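Long-range contact in sulfite dehydrogenase (PDB 2XTS), which probably oxidises protein-bound sulfane sulfur in the Sox pathway, using a molybdenum cofactor and passing electrons to heme c: residues D263-I277 and N370-V384. Numbering follows the deposited sequence.
Sequences DAKSVITSPSPQVPI and NNGIQTWWVKADGEV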
loop_
_atom_site.group_PDB
_atom_site.type_symbol
_atom_site.label_atom_id
_atom_site.label_comp_id
_atom_site.label_asym_id
_atom_site.label_seq_id
_atom_site.Cartn_x
_atom_site.Cartn_y
_atom_site.Cartn_z
ATOM N N ASP A 263 -22.560 -5.190 -7.185
ATOM C CA ASP A 263 -23.148 -4.001 -7.794
ATOM C C ASP A 263 -22.638 -2.691 -7.160
ATOM O O ASP A 263 -22.057 -2.680 -6.065
ATOM C CB ASP A 263 -24.676 -4.076 -7.693
ATOM C CG ASP A 263 -25.279 -5.208 -8.513
ATOM O OD1 ASP A 263 -24.743 -5.552 -9.585
ATOM O OD2 ASP A 263 -26.319 -5.735 -8.074
ATOM N N ALA A 264 -22.895 -1.579 -7.847
ATOM C CA ALA A 264 -22.426 -0.270 -7.404
ATOM C C ALA A 264 -22.865 0.029 -5.990
ATOM O O ALA A 264 -24.021 -0.179 -5.617
ATOM C CB ALA A 264 -22.905 0.830 -8.352
ATOM N N LYS A 265 -21.928 0.569 -5.214
ATOM C CA LYS A 265 -22.118 0.739 -3.806
ATOM C C LYS A 265 -21.271 1.912 -3.324
ATOM O O LYS A 265 -20.296 2.290 -3.951
ATOM C CB LYS A 265 -21.682 -0.557 -3.112
ATOM C CG LYS A 265 -22.040 -0.684 -1.664
ATOM C CD LYS A 265 -21.864 -2.124 -1.216
ATOM C CE LYS A 265 -22.007 -2.298 0.271
ATOM N NZ LYS A 265 -21.992 -3.735 0.678
ATOM N N SER A 266 -21.624 2.453 -2.178
ATOM C CA SER A 266 -20.854 3.518 -1.553
ATOM C C SER A 266 -21.137 3.600 -0.086
ATOM O O SER A 266 -22.170 3.141 0.398
ATOM C CB SER A 266 -21.158 4.885 -2.162
ATOM O OG SER A 266 -22.451 5.343 -1.825
ATOM N N VAL A 267 -20.241 4.263 0.616
ATOM C CA VAL A 267 -20.430 4.577 2.020
ATOM C C VAL A 267 -19.621 5.811 2.384
ATOM O O VAL A 267 -18.481 5.956 1.942
ATOM C CB VAL A 267 -20.080 3.386 2.976
ATOM C CG1 VAL A 267 -18.609 2.952 2.859
ATOM C CG2 VAL A 267 -20.463 3.720 4.419
ATOM N N ILE A 268 -20.220 6.698 3.174
ATOM C CA ILE A 268 -19.527 7.808 3.808
ATOM C C ILE A 268 -18.736 7.263 5.002
ATOM O O ILE A 268 -19.296 6.722 5.947
ATOM C CB ILE A 268 -20.527 8.900 4.237
ATOM C CG1 ILE A 268 -21.101 9.572 2.977
ATOM C CG2 ILE A 268 -19.840 9.935 5.118
ATOM C CD1 ILE A 268 -22.370 10.422 3.226
ATOM N N THR A 269 -17.414 7.406 4.947
ATOM C CA THR A 269 -16.544 6.912 6.012
ATOM C C THR A 269 -16.335 7.933 7.114
ATOM O O THR A 269 -16.026 7.556 8.231
ATOM C CB THR A 269 -15.207 6.426 5.431
ATOM O OG1 THR A 269 -14.577 7.486 4.706
ATOM C CG2 THR A 269 -15.448 5.279 4.459
ATOM N N SER A 270 -16.514 9.214 6.802
ATOM C CA SER A 270 -16.542 10.221 7.834
ATOM C C SER A 270 -17.328 11.434 7.386
ATOM O O SER A 270 -17.247 11.843 6.267
ATOM C CB SER A 270 -15.144 10.648 8.238
ATOM O OG SER A 270 -14.582 11.481 7.256
ATOM N N PRO A 271 -18.163 11.966 8.294
ATOM C CA PRO A 271 -18.529 11.455 9.619
ATOM C C PRO A 271 -19.155 10.068 9.530
ATOM O O PRO A 271 -19.760 9.715 8.521
ATOM C CB PRO A 271 -19.578 12.467 10.126
ATOM C CG PRO A 271 -19.451 13.636 9.287
ATOM C CD PRO A 271 -18.935 13.170 7.953
ATOM N N SER A 272 -18.998 9.301 10.598
ATOM C CA SER A 272 -19.612 7.986 10.720
ATOM C C SER A 272 -19.623 7.658 12.217
ATOM O O SER A 272 -19.043 8.402 13.007
ATOM C CB SER A 272 -18.861 6.932 9.882
ATOM O OG SER A 272 -17.535 6.752 10.366
ATOM N N PRO A 273 -20.241 6.536 12.631
ATOM C CA PRO A 273 -20.349 6.333 14.085
ATOM C C PRO A 273 -19.031 6.292 14.864
ATOM O O PRO A 273 -18.998 6.740 16.001
ATOM C CB PRO A 273 -21.096 5.002 14.194
ATOM C CG PRO A 273 -21.978 5.014 12.959
ATOM C CD PRO A 273 -21.110 5.617 11.872
ATOM N N GLN A 274 -17.968 5.762 14.266
ATOM C CA GLN A 274 -16.657 5.735 14.895
ATOM C C GLN A 274 -15.885 7.029 14.693
ATOM O O GLN A 274 -14.765 7.127 15.177
ATOM C CB GLN A 274 -15.820 4.595 14.298
ATOM C CG GLN A 274 -16.331 3.189 14.574
ATOM C CD GLN A 274 -15.791 2.207 13.564
ATOM O OE1 GLN A 274 -16.173 2.251 12.392
ATOM N NE2 GLN A 274 -14.871 1.327 14.001
ATOM N N VAL A 275 -16.419 7.974 13.920
ATOM C CA VAL A 275 -15.757 9.230 13.593
ATOM C C VAL A 275 -16.739 10.381 13.866
ATOM O O VAL A 275 -17.281 11.016 12.951
ATOM C CB VAL A 275 -15.291 9.274 12.118
ATOM C CG1 VAL A 275 -14.400 10.508 11.876
ATOM C CG2 VAL A 275 -14.572 8.012 11.722
ATOM N N PRO A 276 -17.024 10.627 15.143
ATOM C CA PRO A 276 -17.901 11.744 15.503
ATOM C C PRO A 276 -17.307 13.095 15.177
ATOM O O PRO A 276 -16.087 13.220 15.045
ATOM C CB PRO A 276 -18.017 11.597 17.014
ATOM C CG PRO A 276 -16.749 10.946 17.415
ATOM C CD PRO A 276 -16.490 9.961 16.333
ATOM N N ILE A 277 -18.171 14.092 15.034
ATOM C CA ILE A 277 -17.726 15.459 14.837
ATOM C C ILE A 277 -17.482 16.063 16.207
ATOM O O ILE A 277 -18.432 16.298 16.942
ATOM C CB ILE A 277 -18.770 16.294 14.084
ATOM C CG1 ILE A 277 -19.225 15.585 12.809
ATOM C CG2 ILE A 277 -18.197 17.683 13.791
ATOM C CD1 ILE A 277 -20.389 16.299 12.129
ATOM N N ASN A 370 -25.951 -6.912 -0.283
ATOM C CA ASN A 370 -26.569 -5.689 0.214
ATOM C C ASN A 370 -25.767 -4.458 -0.172
ATOM O O ASN A 370 -24.848 -4.047 0.538
ATOM C CB ASN A 370 -26.737 -5.750 1.727
ATOM C CG ASN A 370 -27.487 -4.550 2.254
ATOM O OD1 ASN A 370 -27.884 -3.657 1.473
ATOM N ND2 ASN A 370 -27.694 -4.502 3.569
ATOM N N ASN A 371 -26.157 -3.851 -1.285
ATOM C CA ASN A 371 -25.539 -2.598 -1.703
ATOM C C ASN A 371 -26.426 -1.379 -1.435
ATOM O O ASN A 371 -26.209 -0.325 -2.023
ATOM C CB ASN A 371 -25.071 -2.624 -3.161
ATOM C CG ASN A 371 -26.189 -2.811 -4.153
ATOM O OD1 ASN A 371 -27.117 -3.594 -3.946
ATOM N ND2 ASN A 371 -26.094 -2.087 -5.275
ATOM N N GLY A 372 -27.396 -1.499 -0.533
ATOM C CA GLY A 372 -28.305 -0.402 -0.251
ATOM C C GLY A 372 -27.614 0.836 0.313
ATOM O O GLY A 372 -26.598 0.770 0.992
ATOM N N ILE A 373 -28.199 1.994 0.026
ATOM C CA ILE A 373 -27.719 3.269 0.534
ATOM C C ILE A 373 -27.714 3.254 2.046
ATOM O O ILE A 373 -28.702 2.913 2.681
ATOM C CB ILE A 373 -28.596 4.438 -0.006
ATOM C CG1 ILE A 373 -28.382 4.624 -1.511
ATOM C CG2 ILE A 373 -28.372 5.747 0.723
ATOM C CD1 ILE A 373 -29.431 5.535 -2.169
ATOM N N GLN A 374 -26.579 3.644 2.615
ATOM C CA GLN A 374 -26.390 3.777 4.049
ATOM C C GLN A 374 -26.756 5.192 4.506
ATOM O O GLN A 374 -26.417 6.169 3.837
ATOM C CB GLN A 374 -24.905 3.517 4.378
ATOM C CG GLN A 374 -24.551 3.707 5.848
ATOM C CD GLN A 374 -25.222 2.710 6.777
ATOM O OE1 GLN A 374 -25.973 3.069 7.707
ATOM N NE2 GLN A 374 -24.986 1.458 6.526
ATOM N N THR A 375 -27.436 5.299 5.639
ATOM C CA THR A 375 -27.787 6.578 6.237
ATOM C C THR A 375 -27.061 6.733 7.562
ATOM O O THR A 375 -27.043 5.809 8.388
ATOM C CB THR A 375 -29.281 6.641 6.525
ATOM O OG1 THR A 375 -30.017 6.339 5.332
ATOM C CG2 THR A 375 -29.716 8.017 7.041
ATOM N N TRP A 376 -26.468 7.906 7.774
ATOM C CA TRP A 376 -25.949 8.280 9.088
ATOM C C TRP A 376 -26.778 9.423 9.672
ATOM O O TRP A 376 -26.973 10.465 9.021
ATOM C CB TRP A 376 -24.504 8.798 9.048
ATOM C CG TRP A 376 -23.478 7.886 8.473
ATOM C CD1 TRP A 376 -22.534 8.254 7.563
ATOM C CD2 TRP A 376 -23.243 6.481 8.744
ATOM N NE1 TRP A 376 -21.734 7.192 7.255
ATOM C CE2 TRP A 376 -22.141 6.095 7.965
ATOM C CE3 TRP A 376 -23.824 5.536 9.595
ATOM C CZ2 TRP A 376 -21.650 4.801 7.969
ATOM C CZ3 TRP A 376 -23.326 4.257 9.610
ATOM C CH2 TRP A 376 -22.259 3.900 8.807
ATOM N N TRP A 377 -27.235 9.232 10.899
ATOM C CA TRP A 377 -27.861 10.320 11.647
ATOM C C TRP A 377 -26.792 11.072 12.426
ATOM O O TRP A 377 -26.219 10.538 13.354
ATOM C CB TRP A 377 -28.934 9.761 12.574
ATOM C CG TRP A 377 -29.661 10.771 13.402
ATOM C CD1 TRP A 377 -29.956 12.051 13.082
ATOM C CD2 TRP A 377 -30.245 10.532 14.682
ATOM N NE1 TRP A 377 -30.693 12.644 14.090
ATOM C CE2 TRP A 377 -30.900 11.721 15.075
ATOM C CE3 TRP A 377 -30.315 9.413 15.519
ATOM C CZ2 TRP A 377 -31.572 11.836 16.291
ATOM C CZ3 TRP A 377 -30.986 9.532 16.742
ATOM C CH2 TRP A 377 -31.603 10.734 17.108
ATOM N N VAL A 378 -26.531 12.312 12.009
ATOM C CA VAL A 378 -25.618 13.198 12.721
ATOM C C VAL A 378 -26.455 14.031 13.674
ATOM O O VAL A 378 -27.336 14.767 13.254
ATOM C CB VAL A 378 -24.833 14.120 11.765
ATOM C CG1 VAL A 378 -23.894 15.057 12.536
ATOM C CG2 VAL A 378 -24.036 13.304 10.752
ATOM N N LYS A 379 -26.161 13.905 14.951
ATOM C CA LYS A 379 -26.908 14.584 16.007
ATOM C C LYS A 379 -26.271 15.935 16.324
ATOM O O LYS A 379 -25.148 16.216 15.922
ATOM C CB LYS A 379 -27.013 13.698 17.256
ATOM C CG LYS A 379 -27.743 12.387 16.952
ATOM C CD LYS A 379 -27.922 11.469 18.144
ATOM C CE LYS A 379 -26.668 10.709 18.464
ATOM N NZ LYS A 379 -26.924 9.700 19.522
ATOM N N ALA A 380 -26.988 16.754 17.085
ATOM C CA ALA A 380 -26.519 18.082 17.449
ATOM C C ALA A 380 -25.231 18.110 18.265
ATOM O O ALA A 380 -24.510 19.096 18.236
ATOM C CB ALA A 380 -27.617 18.823 18.190
ATOM N N ASP A 381 -24.939 17.026 18.971
ATOM C CA ASP A 381 -23.692 16.889 19.721
ATOM C C ASP A 381 -22.529 16.358 18.891
ATOM O O ASP A 381 -21.450 16.171 19.424
ATOM C CB ASP A 381 -23.912 16.037 20.983
ATOM C CG ASP A 381 -24.357 14.607 20.688
ATOM O OD1 ASP A 381 -24.463 14.231 19.505
ATOM O OD2 ASP A 381 -24.620 13.862 21.660
ATOM N N GLY A 382 -22.750 16.140 17.594
ATOM C CA GLY A 382 -21.731 15.613 16.689
ATOM C C GLY A 382 -21.591 14.107 16.683
ATOM O O GLY A 382 -20.809 13.555 15.894
ATOM N N GLU A 383 -22.346 13.432 17.536
ATOM C CA GLU A 383 -22.326 11.965 17.528
ATOM C C GLU A 383 -23.112 11.465 16.316
ATOM O O GLU A 383 -23.991 12.160 15.812
ATOM C CB GLU A 383 -22.869 11.403 18.840
ATOM C CG GLU A 383 -22.058 11.815 20.045
ATOM C CD GLU A 383 -20.637 11.294 20.035
ATOM O OE1 GLU A 383 -20.402 10.159 19.532
ATOM O OE2 GLU A 383 -19.760 12.020 20.559
ATOM N N VAL A 384 -22.792 10.272 15.840
ATOM C CA VAL A 384 -23.284 9.806 14.549
ATOM C C VAL A 384 -23.808 8.384 14.718
ATOM O O VAL A 384 -23.134 7.544 15.309
ATOM C CB VAL A 384 -22.151 9.842 13.492
ATOM C CG1 VAL A 384 -22.646 9.379 12.155
ATOM C CG2 VAL A 384 -21.546 11.242 13.387
HETATM O O HOH W 1 -26.616 -5.978 -5.358
HETATM O O HOH W 2 -24.562 4.495 0.672
HETATM O O HOH W 3 -23.702 0.966 1.532
HETATM O O HOH W 4 -23.129 6.504 3.113
HETATM O O HOH W 5 -20.556 8.867 17.117
#
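Segments D263-I277 and N370-V384 run alongside each other in the same direction up to P271 and W376, and their one direct backbone hydrogen bond, I277 N to G382 O (2.8 Å), lies at the far end, where the second segment turns back. Between strand 265-270 and G372-Q374 water does the bridging. One water joins S266 O to Q374 N; another lies between S266 O and G372 O, at bonding distance from both.

W376 fills the middle. With CG beside its own backbone N (chi1 -58°), the indole turns its N-H edge to the first strand. NE1 donates to I268 O at 2.8 Å, close to the ring plane. P273 lies over one face, its CD 3.5 Å from the centroid of the six-membered ring. S272 CA sits over the five-membered ring on the same face. CG of Q374 lies against the opposite face, toward its rim.

The strands are first and seventh in the eight-stranded antiparallel sheet of the E-set-like Mo-co dimerisation domain. They are not neighbours in that sheet. Side chains and water join them here, consistent with the sandwich-like fold of the E-set clan.

V384 packs against the S272-P273 backbone, with CB 3.5 Å from S272 O. I277 CD1 meets V378 CG1 at 3.7 Å. At the other end, N371 ND2 donates almost straight to A264 O (2.8 Å, 174°), and Y350 also bonds this amide nitrogen. The extended K265 chain passes N371 and bonds N370 O through NZ (2.9 Å); NZ also forms a salt bridge with E119. E383 folds back over P276, and its carboxylate pairs with R191 of the cytochrome chain.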